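PDB 5U7F: dihydroneopterin triphosphate diphosphatase from Escherichia coli O157:H7, which probably hydrolyses dihydroneopterin triphosphate to the monophosphate and pyrophosphate for folate biosynthesis, and can also cleave nucleoside triphosphates, preferring dATP. Local coordinates for residues L13-A18 and W36-G41; R23-Q28 and Y121-A126; R30-F35 and F84-H89. All blocks are in the same frame, centred on the assembly; numbering follows the deposited sequence.

In the fold
Contacts 1 and 2 are two seams of one mixed Nudix sheet, their centres about 9 Å apart. Strand 23-29 joins them: Leu27 N lies 2.8 Å from Gln37 O and Ala18 N lies 2.9 Å from Arg23 O, both probable hydrogen bonds, while its other edge carries strand 118-125. Contact 1 reaches the metal site, where Thr40 O binds cobalt. Contact 3 joins two loops at the rim, its centre about 17 Å from that of contact 1 and 19 Å from that of contact 2. Its segment 30-35 leads directly into 36-41, and Pro33 O probably accepts a hydrogen bond from Gln28 NE2 of contact 2 (3.0 Å).

Contact 1 of 3, residues L13-A18 and W36-G41; sequences LVVIYA and WQSVTG. With CO (cobalt (II) ion), chain F.
Val14 and Val39 form the hydrogen-bonded pair of an antiparallel seam in the Nudix sheet, where strand 10-18 meets the strand that enters the Nudix box at Gly41. The short axes of 13-18 and 39-41 approach to 4.7 Å and run 169° apart. Two backbone bonds of unequal quality join the pair: Val14 N reaches Val39 O at 2.8 Å, in the carbonyl plane, whereas the return bond from Val39 N to Val14 O is weak and bent to 132°.

The tight packing lies on both faces. On the side of Val14 and Val39, Ile16 CD1 comes to 4.0 Å from Val39 CG2; helix 49-61 covers this face, placing Ala53 and Val57 on Val14. On the side of Leu13 and Thr40, Leu13 has CG anti to its backbone N (chi1 163°), which carries CD1 back across the seam to Thr40 CG2 at 3.6 Å, with Ser38 CB also beside it. Helix 136-147 lies over Leu13.

The seam opens at Ser38, where the strand is interrupted and direct pairing gives way to water. Ile16 N and Ser38 OG both donate to one water, and Asn138 is a further partner of the serine hydroxyl.

At the opposite end the seam meets solvent and metal. One cobalt-bound water accepts from Thr40 N and donates to Gln37 OE1, an oxygen also held by Arg29 and His118, a geometry consistent with Gln37 positioning this metal ligand from the second shell. Glu60 and Glu117 complete the protein ligands of this cobalt. Thr40 OG1 stands 2.7 Å from a second cobalt-bound water, but the threonine binds the metal through its backbone, with Thr40 O 2.0 Å from the cobalt ion.

Contact 2 of 3, residues R23-Q28 and Y121-A126; sequences RVLMLQ and YKWLDA
Trp123 lays one face of its indole over Leu25: the leucine CB sits 3.8 Å from the centroid of the six-membered ring and 14° off its normal, a CH-pi contact. With CG anti to the carbonyl carbon (chi1 -69°), the indole swings across the strand boundary, so that Arg23 O meets its edge near the ring plane. Trp123 NE1 donates to Arg111 O, tying the far side of the ring to a loop.

Tyr121 continues this face. Leu25 CD1 approaches its ring atom CD2 at 3.7 Å, while Leu27 CD2 packs against Tyr121 CB. On the reverse face, Met26 and Leu124 cross at about a right angle, with CG and CD1 3.9 Å apart, and Val24 CG2 touches Ala126 CB where the chain turns into helix 126-132. Ala129 of that helix covers Val24, Met26 and Leu124. Arg23 runs its aliphatic chain along the backbone of Trp123 and Leu124, and its guanidinium forms a salt bridge with Glu110.

Four backbone bonds fix the register, from Val24 N to Leu124 O at 2.6 Å through Lys122 N to Met26 O at 2.8 Å. Asp125 then serves as N-cap, its OD1 accepting from Ala128 N. Paired hydrogen bonds alternating with non-hydrogen-bonded positions, at a strand angle of 146°, identify a twisted antiparallel ladder that adds outermost strand 118-125 to the Nudix sheet.

Contact 3 of 3, residues R30-F35 and F84-H89; sequences RDDPDF and FSHLRH
His86 and Asp32 supply the polar link between the two loops: NE2 donates to OD2 at 3.0 Å with an angle of 148° at the hydrogen. His86 CG lies between its backbone N and carbonyl carbon (chi1 62°), from where NE2 reaches the aspartate. The imidazole arrives from above the carboxylate plane, the two planes lying 77° apart. Lys134 forms a salt bridge to the same oxygen, so OD2 has two donors, which would probably stabilise the charged carboxylate. The other oxygen, Asp32 OD1, accepts from Asp34 N in an Asx turn, and a type I turn from Asp32 to Phe35 further shapes this loop.

Apolar contact comes from Phe35, Phe84 and Leu87. Phe35 CE2 meets the edge of the Phe84 ring, 3.5 Å from its CE2. Leu87 CD1 lies farther off, at the edge of the Phe35 ring. Phe84 is predicted to bind substrate.

A van der Waals contact sets methyl Leu87 CD2 3.9 Å from Asp31 OD2, and Asp31 OD1 forms a salt bridge with Arg29, a probable substrate-binding residue.

Thus the loop between strands 23-29 and 36-42 meets the one between strands 72-82 and 97-107, and Thr133 and Ser135, between helices 126-132 and 136-147, also pack on Phe35.

Contact 1 of 3, residues L13-A18 and W36-G41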
loop_
_atom_site.group_PDB
_atom_site.type_symbol
_atom_site.label_atom_id
_atom_site.label_comp_id
_atom_site.label_asym_id
_atom_site.label_seq_id
_atom_site.Cartn_x
_atom_site.Cartn_y
_atom_site.Cartn_z
ATOM N N LEU A 13 1.733 -2.161 4.031
ATOM C CA LEU A 13 0.686 -1.911 3.050
ATOM C C LEU A 13 -0.293 -0.957 3.709
ATOM O O LEU A 13 -0.690 -1.201 4.840
ATOM C CB LEU A 13 -0.014 -3.213 2.652
ATOM C CG LEU A 13 -1.372 -3.107 1.947
ATOM C CD1 LEU A 13 -1.105 -2.815 0.526
ATOM C CD2 LEU A 13 -2.158 -4.391 2.092
ATOM N N VAL A 14 -0.641 0.149 3.052
ATOM C CA VAL A 14 -1.650 1.062 3.593
ATOM C C VAL A 14 -2.817 1.143 2.627
ATOM O O VAL A 14 -2.708 1.645 1.493
ATOM C CB VAL A 14 -1.093 2.478 3.860
ATOM C CG1 VAL A 14 -2.205 3.368 4.434
ATOM C CG2 VAL A 14 0.092 2.430 4.793
ATOM N N VAL A 15 -3.943 0.588 3.044
ATOM C CA VAL A 15 -5.133 0.673 2.225
ATOM C C VAL A 15 -5.796 2.003 2.497
ATOM O O VAL A 15 -6.311 2.266 3.601
ATOM C CB VAL A 15 -6.097 -0.509 2.482
ATOM C CG1 VAL A 15 -7.270 -0.415 1.578
ATOM C CG2 VAL A 15 -5.390 -1.837 2.224
ATOM N N ILE A 16 -5.741 2.849 1.478
ATOM C CA ILE A 16 -6.377 4.158 1.483
ATOM C C ILE A 16 -7.759 4.107 0.835
ATOM O O ILE A 16 -7.956 3.581 -0.257
ATOM C CB ILE A 16 -5.497 5.212 0.768
ATOM C CG1 ILE A 16 -4.179 5.359 1.515
ATOM C CG2 ILE A 16 -6.214 6.575 0.687
ATOM C CD1 ILE A 16 -3.207 6.354 0.957
ATOM N N TYR A 17 -8.743 4.675 1.527
ATOM C CA TYR A 17 -10.099 4.671 1.012
ATOM C C TYR A 17 -10.865 5.868 1.540
ATOM O O TYR A 17 -10.485 6.481 2.516
ATOM C CB TYR A 17 -10.827 3.383 1.360
ATOM C CG TYR A 17 -11.159 3.214 2.838
ATOM C CD1 TYR A 17 -10.190 2.834 3.752
ATOM C CD2 TYR A 17 -12.448 3.449 3.307
ATOM C CE1 TYR A 17 -10.491 2.682 5.098
ATOM C CE2 TYR A 17 -12.760 3.301 4.630
ATOM C CZ TYR A 17 -11.785 2.925 5.533
ATOM O OH TYR A 17 -12.094 2.756 6.864
ATOM N N ALA A 18 -11.911 6.241 0.807
ATOM C CA ALA A 18 -12.733 7.360 1.208
ATOM C C ALA A 18 -13.873 6.851 2.054
ATOM O O ALA A 18 -14.596 5.950 1.640
ATOM C CB ALA A 18 -13.275 8.097 -0.001
ATOM N N TRP A 36 -1.505 -2.437 -10.405
ATOM C CA TRP A 36 -2.129 -1.433 -9.543
ATOM C C TRP A 36 -2.206 -1.898 -8.080
ATOM O O TRP A 36 -2.474 -3.067 -7.799
ATOM C CB TRP A 36 -3.514 -1.103 -10.017
ATOM C CG TRP A 36 -3.525 -0.532 -11.393
ATOM C CD1 TRP A 36 -3.226 -1.185 -12.555
ATOM C CD2 TRP A 36 -3.857 0.816 -11.757
ATOM N NE1 TRP A 36 -3.361 -0.318 -13.634
ATOM C CE2 TRP A 36 -3.750 0.910 -13.166
ATOM C CE3 TRP A 36 -4.226 1.951 -11.031
ATOM C CZ2 TRP A 36 -3.993 2.099 -13.861
ATOM C CZ3 TRP A 36 -4.489 3.135 -11.733
ATOM C CH2 TRP A 36 -4.363 3.192 -13.131
ATOM N N GLN A 37 -2.005 -0.963 -7.172
ATOM C CA GLN A 37 -1.879 -1.292 -5.740
ATOM C C GLN A 37 -2.241 -0.136 -4.854
ATOM O O GLN A 37 -2.255 1.023 -5.300
ATOM C CB GLN A 37 -0.450 -1.704 -5.435
ATOM C CG GLN A 37 0.558 -0.676 -5.857
ATOM C CD GLN A 37 1.923 -0.822 -5.226
ATOM O OE1 GLN A 37 2.799 0.045 -5.400
ATOM N NE2 GLN A 37 2.144 -1.937 -4.533
ATOM N N SER A 38 -2.521 -0.431 -3.587
ATOM C CA SER A 38 -2.514 0.575 -2.542
ATOM C C SER A 38 -1.042 0.954 -2.226
ATOM O O SER A 38 -0.102 0.499 -2.915
ATOM C CB SER A 38 -3.252 0.045 -1.285
ATOM O OG SER A 38 -4.449 -0.640 -1.644
ATOM N N VAL A 39 -0.828 1.834 -1.257
ATOM C CA VAL A 39 0.531 2.234 -0.893
ATOM C C VAL A 39 1.291 1.066 -0.232
ATOM O O VAL A 39 0.789 0.468 0.700
ATOM C CB VAL A 39 0.495 3.451 0.032
ATOM C CG1 VAL A 39 1.832 3.716 0.676
ATOM C CG2 VAL A 39 0.052 4.680 -0.758
ATOM N N THR A 40 2.470 0.718 -0.752
ATOM C CA THR A 40 3.337 -0.284 -0.099
ATOM C C THR A 40 4.719 0.322 0.033
ATOM O O THR A 40 5.060 1.249 -0.692
ATOM C CB THR A 40 3.429 -1.636 -0.858
ATOM O OG1 THR A 40 4.113 -1.461 -2.103
ATOM C CG2 THR A 40 2.065 -2.235 -1.097
ATOM N N GLY A 41 5.509 -0.169 0.983
ATOM C CA GLY A 41 6.879 0.282 1.096
ATOM C C GLY A 41 7.653 -0.540 2.095
ATOM O O GLY A 41 7.052 -1.102 3.015
HETATM CO CO CO F . 5.781 1.763 -2.543
HETATM O O HOH W 1 -5.717 1.931 -1.306
HETATM O O HOH W 2 3.682 1.596 -3.142
HETATM O O HOH W 3 6.374 -0.305 -2.919
#

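Contact 2 of 3, residues R23-Q28 and Y121-A126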
loop_
_atom_site.group_PDB
_atom_site.type_symbol
_atom_site.label_atom_id
_atom_site.label_comp_id
_atom_site.label_asym_id
_atom_site.label_seq_id
_atom_site.Cartn_x
_atom_site.Cartn_y
_atom_site.Cartn_z
ATOM N N ARG A 23 -14.805 4.215 -1.795
ATOM C CA ARG A 23 -13.962 3.897 -2.932
ATOM C C ARG A 23 -12.519 3.780 -2.438
ATOM O O ARG A 23 -12.143 4.424 -1.464
ATOM C CB ARG A 23 -14.088 4.951 -4.027
ATOM C CG ARG A 23 -15.305 4.740 -4.930
ATOM C CD ARG A 23 -15.063 5.344 -6.345
ATOM N NE ARG A 23 -16.291 5.467 -7.105
ATOM C CZ ARG A 23 -17.169 6.456 -6.940
ATOM N NH1 ARG A 23 -16.948 7.416 -6.050
ATOM N NH2 ARG A 23 -18.278 6.485 -7.668
ATOM N N VAL A 24 -11.725 2.986 -3.159
ATOM C CA VAL A 24 -10.334 2.649 -2.824
ATOM C C VAL A 24 -9.372 3.229 -3.853
ATOM O O VAL A 24 -9.587 3.095 -5.047
ATOM C CB VAL A 24 -10.168 1.134 -2.760
ATOM C CG1 VAL A 24 -8.756 0.748 -2.502
ATOM C CG2 VAL A 24 -11.051 0.592 -1.646
ATOM N N LEU A 25 -8.366 3.927 -3.345
ATOM C CA LEU A 25 -7.359 4.571 -4.146
ATOM C C LEU A 25 -6.345 3.555 -4.633
ATOM O O LEU A 25 -5.698 2.901 -3.823
ATOM C CB LEU A 25 -6.678 5.660 -3.321
ATOM C CG LEU A 25 -5.458 6.296 -3.985
ATOM C CD1 LEU A 25 -5.850 7.051 -5.251
ATOM C CD2 LEU A 25 -4.685 7.163 -3.040
ATOM N N MET A 26 -6.221 3.424 -5.946
ATOM C CA MET A 26 -5.288 2.462 -6.525
ATOM C C MET A 26 -4.300 3.177 -7.418
ATOM O O MET A 26 -4.665 4.110 -8.168
ATOM C CB MET A 26 -6.059 1.406 -7.279
ATOM C CG MET A 26 -6.997 0.619 -6.395
ATOM S SD MET A 26 -6.145 -0.337 -5.095
ATOM C CE MET A 26 -5.261 -1.467 -6.141
ATOM N N LEU A 27 -3.050 2.721 -7.345
ATOM C CA LEU A 27 -1.926 3.419 -7.928
ATOM C C LEU A 27 -1.204 2.475 -8.882
ATOM O O LEU A 27 -0.973 1.333 -8.555
ATOM C CB LEU A 27 -0.984 3.914 -6.835
ATOM C CG LEU A 27 -1.577 4.753 -5.707
ATOM C CD1 LEU A 27 -0.632 4.854 -4.546
ATOM C CD2 LEU A 27 -1.859 6.119 -6.237
ATOM N N GLN A 28 -0.868 2.987 -10.054
ATOM C CA GLN A 28 -0.238 2.218 -11.142
ATOM C C GLN A 28 1.280 2.180 -11.001
ATOM O O GLN A 28 1.921 3.216 -11.035
ATOM C CB GLN A 28 -0.613 2.838 -12.482
ATOM C CG GLN A 28 -0.120 2.013 -13.654
ATOM C CD GLN A 28 -0.532 2.626 -14.974
ATOM O OE1 GLN A 28 -0.663 3.841 -15.088
ATOM N NE2 GLN A 28 -0.718 1.786 -15.978
ATOM N N TYR A 121 -3.273 7.303 -10.910
ATOM C CA TYR A 121 -4.108 6.849 -9.791
ATOM C C TYR A 121 -5.577 6.769 -10.234
ATOM O O TYR A 121 -6.020 7.463 -11.177
ATOM C CB TYR A 121 -3.949 7.766 -8.574
ATOM C CG TYR A 121 -4.645 9.101 -8.694
ATOM C CD1 TYR A 121 -3.998 10.204 -9.243
ATOM C CD2 TYR A 121 -5.941 9.264 -8.236
ATOM C CE1 TYR A 121 -4.633 11.439 -9.346
ATOM C CE2 TYR A 121 -6.592 10.498 -8.333
ATOM C CZ TYR A 121 -5.931 11.580 -8.888
ATOM O OH TYR A 121 -6.585 12.797 -8.986
ATOM N N LYS A 122 -6.324 5.885 -9.584
ATOM C CA LYS A 122 -7.765 5.753 -9.810
ATOM C C LYS A 122 -8.501 5.473 -8.491
ATOM O O LYS A 122 -7.993 4.728 -7.640
ATOM C CB LYS A 122 -8.057 4.627 -10.800
ATOM C CG LYS A 122 -7.870 5.001 -12.249
ATOM C CD LYS A 122 -8.923 6.023 -12.695
ATOM C CE LYS A 122 -8.768 6.399 -14.169
ATOM N NZ LYS A 122 -9.535 7.631 -14.490
ATOM N N TRP A 123 -9.685 6.066 -8.317
ATOM C CA TRP A 123 -10.586 5.687 -7.225
ATOM C C TRP A 123 -11.556 4.652 -7.759
ATOM O O TRP A 123 -12.226 4.873 -8.760
ATOM C CB TRP A 123 -11.370 6.906 -6.676
ATOM C CG TRP A 123 -10.521 7.889 -5.930
ATOM C CD1 TRP A 123 -9.921 9.015 -6.434
ATOM C CD2 TRP A 123 -10.147 7.812 -4.574
ATOM N NE1 TRP A 123 -9.201 9.644 -5.456
ATOM C CE2 TRP A 123 -9.315 8.922 -4.298
ATOM C CE3 TRP A 123 -10.446 6.922 -3.545
ATOM C CZ2 TRP A 123 -8.796 9.161 -3.034
ATOM C CZ3 TRP A 123 -9.942 7.155 -2.327
ATOM C CH2 TRP A 123 -9.118 8.261 -2.060
ATOM N N LEU A 124 -11.632 3.516 -7.088
ATOM C CA LEU A 124 -12.455 2.401 -7.515
ATOM C C LEU A 124 -13.303 1.886 -6.375
ATOM O O LEU A 124 -12.864 1.929 -5.228
ATOM C CB LEU A 124 -11.577 1.251 -8.011
ATOM C CG LEU A 124 -10.654 1.585 -9.171
ATOM C CD1 LEU A 124 -9.543 0.532 -9.314
ATOM C CD2 LEU A 124 -11.487 1.664 -10.420
ATOM N N ASP A 125 -14.473 1.332 -6.680
ATOM C CA ASP A 125 -15.222 0.646 -5.639
ATOM C C ASP A 125 -14.392 -0.549 -5.193
ATOM O O ASP A 125 -13.577 -1.102 -5.965
ATOM C CB ASP A 125 -16.618 0.207 -6.089
ATOM C CG ASP A 125 -16.600 -0.769 -7.250
ATOM O OD1 ASP A 125 -16.431 -1.999 -7.030
ATOM O OD2 ASP A 125 -16.804 -0.302 -8.389
ATOM N N ALA A 126 -14.578 -0.925 -3.939
ATOM C CA ALA A 126 -13.651 -1.847 -3.280
ATOM C C ALA A 126 -13.551 -3.204 -3.978
ATOM O O ALA A 126 -12.441 -3.715 -4.155
ATOM C CB ALA A 126 -14.038 -2.012 -1.808
#

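Contact 3 of 3, residues R30-F35 and F84-H89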
loop_
_atom_site.group_PDB
_atom_site.type_symbol
_atom_site.label_atom_id
_atom_site.label_comp_id
_atom_site.label_asym_id
_atom_site.label_seq_id
_atom_site.Cartn_x
_atom_site.Cartn_y
_atom_site.Cartn_z
ATOM N N ARG A 30 5.344 1.885 -11.585
ATOM C CA ARG A 30 6.249 2.294 -12.667
ATOM C C ARG A 30 7.094 1.136 -13.201
ATOM O O ARG A 30 7.403 1.094 -14.394
ATOM C CB ARG A 30 7.171 3.405 -12.188
ATOM C CG ARG A 30 6.535 4.813 -12.076
ATOM C CD ARG A 30 7.631 5.886 -12.020
ATOM N NE ARG A 30 8.585 5.528 -13.060
ATOM C CZ ARG A 30 8.566 5.974 -14.310
ATOM N NH1 ARG A 30 7.683 6.898 -14.692
ATOM N NH2 ARG A 30 9.458 5.499 -15.178
ATOM N N ASP A 31 7.469 0.207 -12.323
ATOM C CA ASP A 31 8.336 -0.920 -12.716
ATOM C C ASP A 31 7.547 -2.043 -13.391
ATOM O O ASP A 31 8.081 -2.813 -14.185
ATOM C CB ASP A 31 9.093 -1.479 -11.507
ATOM C CG ASP A 31 8.182 -1.791 -10.316
ATOM O OD1 ASP A 31 6.944 -1.641 -10.444
ATOM O OD2 ASP A 31 8.720 -2.187 -9.246
ATOM N N ASP A 32 6.275 -2.136 -13.025
ATOM C CA ASP A 32 5.322 -3.078 -13.589
ATOM C C ASP A 32 4.018 -2.301 -13.846
ATOM O O ASP A 32 3.139 -2.243 -12.989
ATOM C CB ASP A 32 5.087 -4.259 -12.636
ATOM C CG ASP A 32 4.181 -5.338 -13.233
ATOM O OD1 ASP A 32 3.581 -5.096 -14.311
ATOM O OD2 ASP A 32 4.069 -6.426 -12.614
ATOM N N PRO A 33 3.890 -1.691 -15.025
ATOM C CA PRO A 33 2.712 -0.850 -15.327
ATOM C C PRO A 33 1.351 -1.575 -15.300
ATOM O O PRO A 33 0.304 -0.911 -15.313
ATOM C CB PRO A 33 3.025 -0.323 -16.735
ATOM C CG PRO A 33 4.534 -0.354 -16.805
ATOM C CD PRO A 33 4.902 -1.621 -16.097
ATOM N N ASP A 34 1.349 -2.902 -15.232
ATOM C CA ASP A 34 0.111 -3.669 -15.161
ATOM C C ASP A 34 -0.340 -3.874 -13.701
ATOM O O ASP A 34 -1.421 -4.385 -13.451
ATOM C CB ASP A 34 0.298 -5.021 -15.839
ATOM C CG ASP A 34 0.558 -4.889 -17.331
ATOM O OD1 ASP A 34 -0.137 -4.062 -17.976
ATOM O OD2 ASP A 34 1.460 -5.592 -17.845
ATOM N N PHE A 35 0.507 -3.436 -12.780
ATOM C CA PHE A 35 0.361 -3.688 -11.324
ATOM C C PHE A 35 -0.201 -2.444 -10.655
ATOM O O PHE A 35 0.542 -1.506 -10.406
ATOM C CB PHE A 35 1.723 -4.066 -10.743
ATOM C CG PHE A 35 1.683 -4.661 -9.370
ATOM C CD1 PHE A 35 0.569 -4.556 -8.545
ATOM C CD2 PHE A 35 2.796 -5.336 -8.900
ATOM C CE1 PHE A 35 0.597 -5.139 -7.265
ATOM C CE2 PHE A 35 2.813 -5.887 -7.665
ATOM C CZ PHE A 35 1.714 -5.785 -6.841
ATOM N N PHE A 84 7.222 -11.642 -6.416
ATOM C CA PHE A 84 7.081 -11.871 -7.848
ATOM C C PHE A 84 8.452 -12.064 -8.501
ATOM O O PHE A 84 9.373 -11.276 -8.298
ATOM C CB PHE A 84 6.359 -10.715 -8.536
ATOM C CG PHE A 84 4.879 -10.676 -8.294
ATOM C CD1 PHE A 84 4.119 -11.825 -8.352
ATOM C CD2 PHE A 84 4.245 -9.467 -8.075
ATOM C CE1 PHE A 84 2.748 -11.781 -8.163
ATOM C CE2 PHE A 84 2.876 -9.415 -7.888
ATOM C CZ PHE A 84 2.127 -10.577 -7.927
ATOM N N SER A 85 8.542 -13.109 -9.300
ATOM C CA SER A 85 9.786 -13.518 -9.931
ATOM C C SER A 85 10.473 -12.393 -10.651
ATOM O O SER A 85 11.677 -12.240 -10.547
ATOM C CB SER A 85 9.522 -14.645 -10.903
ATOM O OG SER A 85 9.314 -15.866 -10.205
ATOM N N HIS A 86 9.699 -11.617 -11.406
ATOM C CA HIS A 86 10.263 -10.530 -12.194
ATOM C C HIS A 86 10.661 -9.297 -11.358
ATOM O O HIS A 86 11.257 -8.362 -11.898
ATOM C CB HIS A 86 9.270 -10.121 -13.305
ATOM C CG HIS A 86 7.957 -9.600 -12.804
ATOM N ND1 HIS A 86 6.926 -10.427 -12.418
ATOM C CD2 HIS A 86 7.495 -8.333 -12.671
ATOM C CE1 HIS A 86 5.888 -9.693 -12.054
ATOM N NE2 HIS A 86 6.207 -8.421 -12.201
ATOM N N LEU A 87 10.356 -9.282 -10.057
ATOM C CA LEU A 87 10.686 -8.128 -9.214
ATOM C C LEU A 87 11.722 -8.497 -8.156
ATOM O O LEU A 87 12.190 -7.641 -7.408
ATOM C CB LEU A 87 9.407 -7.543 -8.549
ATOM C CG LEU A 87 8.390 -6.938 -9.534
ATOM C CD1 LEU A 87 7.180 -6.338 -8.833
ATOM C CD2 LEU A 87 9.011 -5.886 -10.457
ATOM N N ARG A 88 12.089 -9.767 -8.110
ATOM C CA ARG A 88 12.905 -10.287 -7.023
ATOM C C ARG A 88 14.340 -9.772 -7.105
ATOM O O ARG A 88 15.005 -9.615 -6.069
ATOM C CB ARG A 88 12.882 -11.811 -7.038
ATOM C CG ARG A 88 13.449 -12.474 -5.777
ATOM C CD ARG A 88 14.498 -13.501 -6.086
ATOM N NE ARG A 88 15.729 -12.880 -6.565
ATOM C CZ ARG A 88 16.652 -12.327 -5.777
ATOM N NH1 ARG A 88 16.490 -12.291 -4.450
ATOM N NH2 ARG A 88 17.730 -11.789 -6.321
ATOM N N HIS A 89 14.793 -9.492 -8.333
ATOM C CA HIS A 89 16.146 -8.980 -8.604
ATOM C C HIS A 89 16.495 -7.807 -7.662
ATOM O O HIS A 89 17.661 -7.587 -7.352
ATOM C CB HIS A 89 16.262 -8.541 -10.098
ATOM C CG HIS A 89 15.321 -7.439 -10.464
ATOM N ND1 HIS A 89 14.143 -7.661 -11.143
ATOM C CD2 HIS A 89 15.358 -6.108 -10.200
ATOM C CE1 HIS A 89 13.495 -6.515 -11.277
ATOM N NE2 HIS A 89 14.215 -5.558 -10.722
#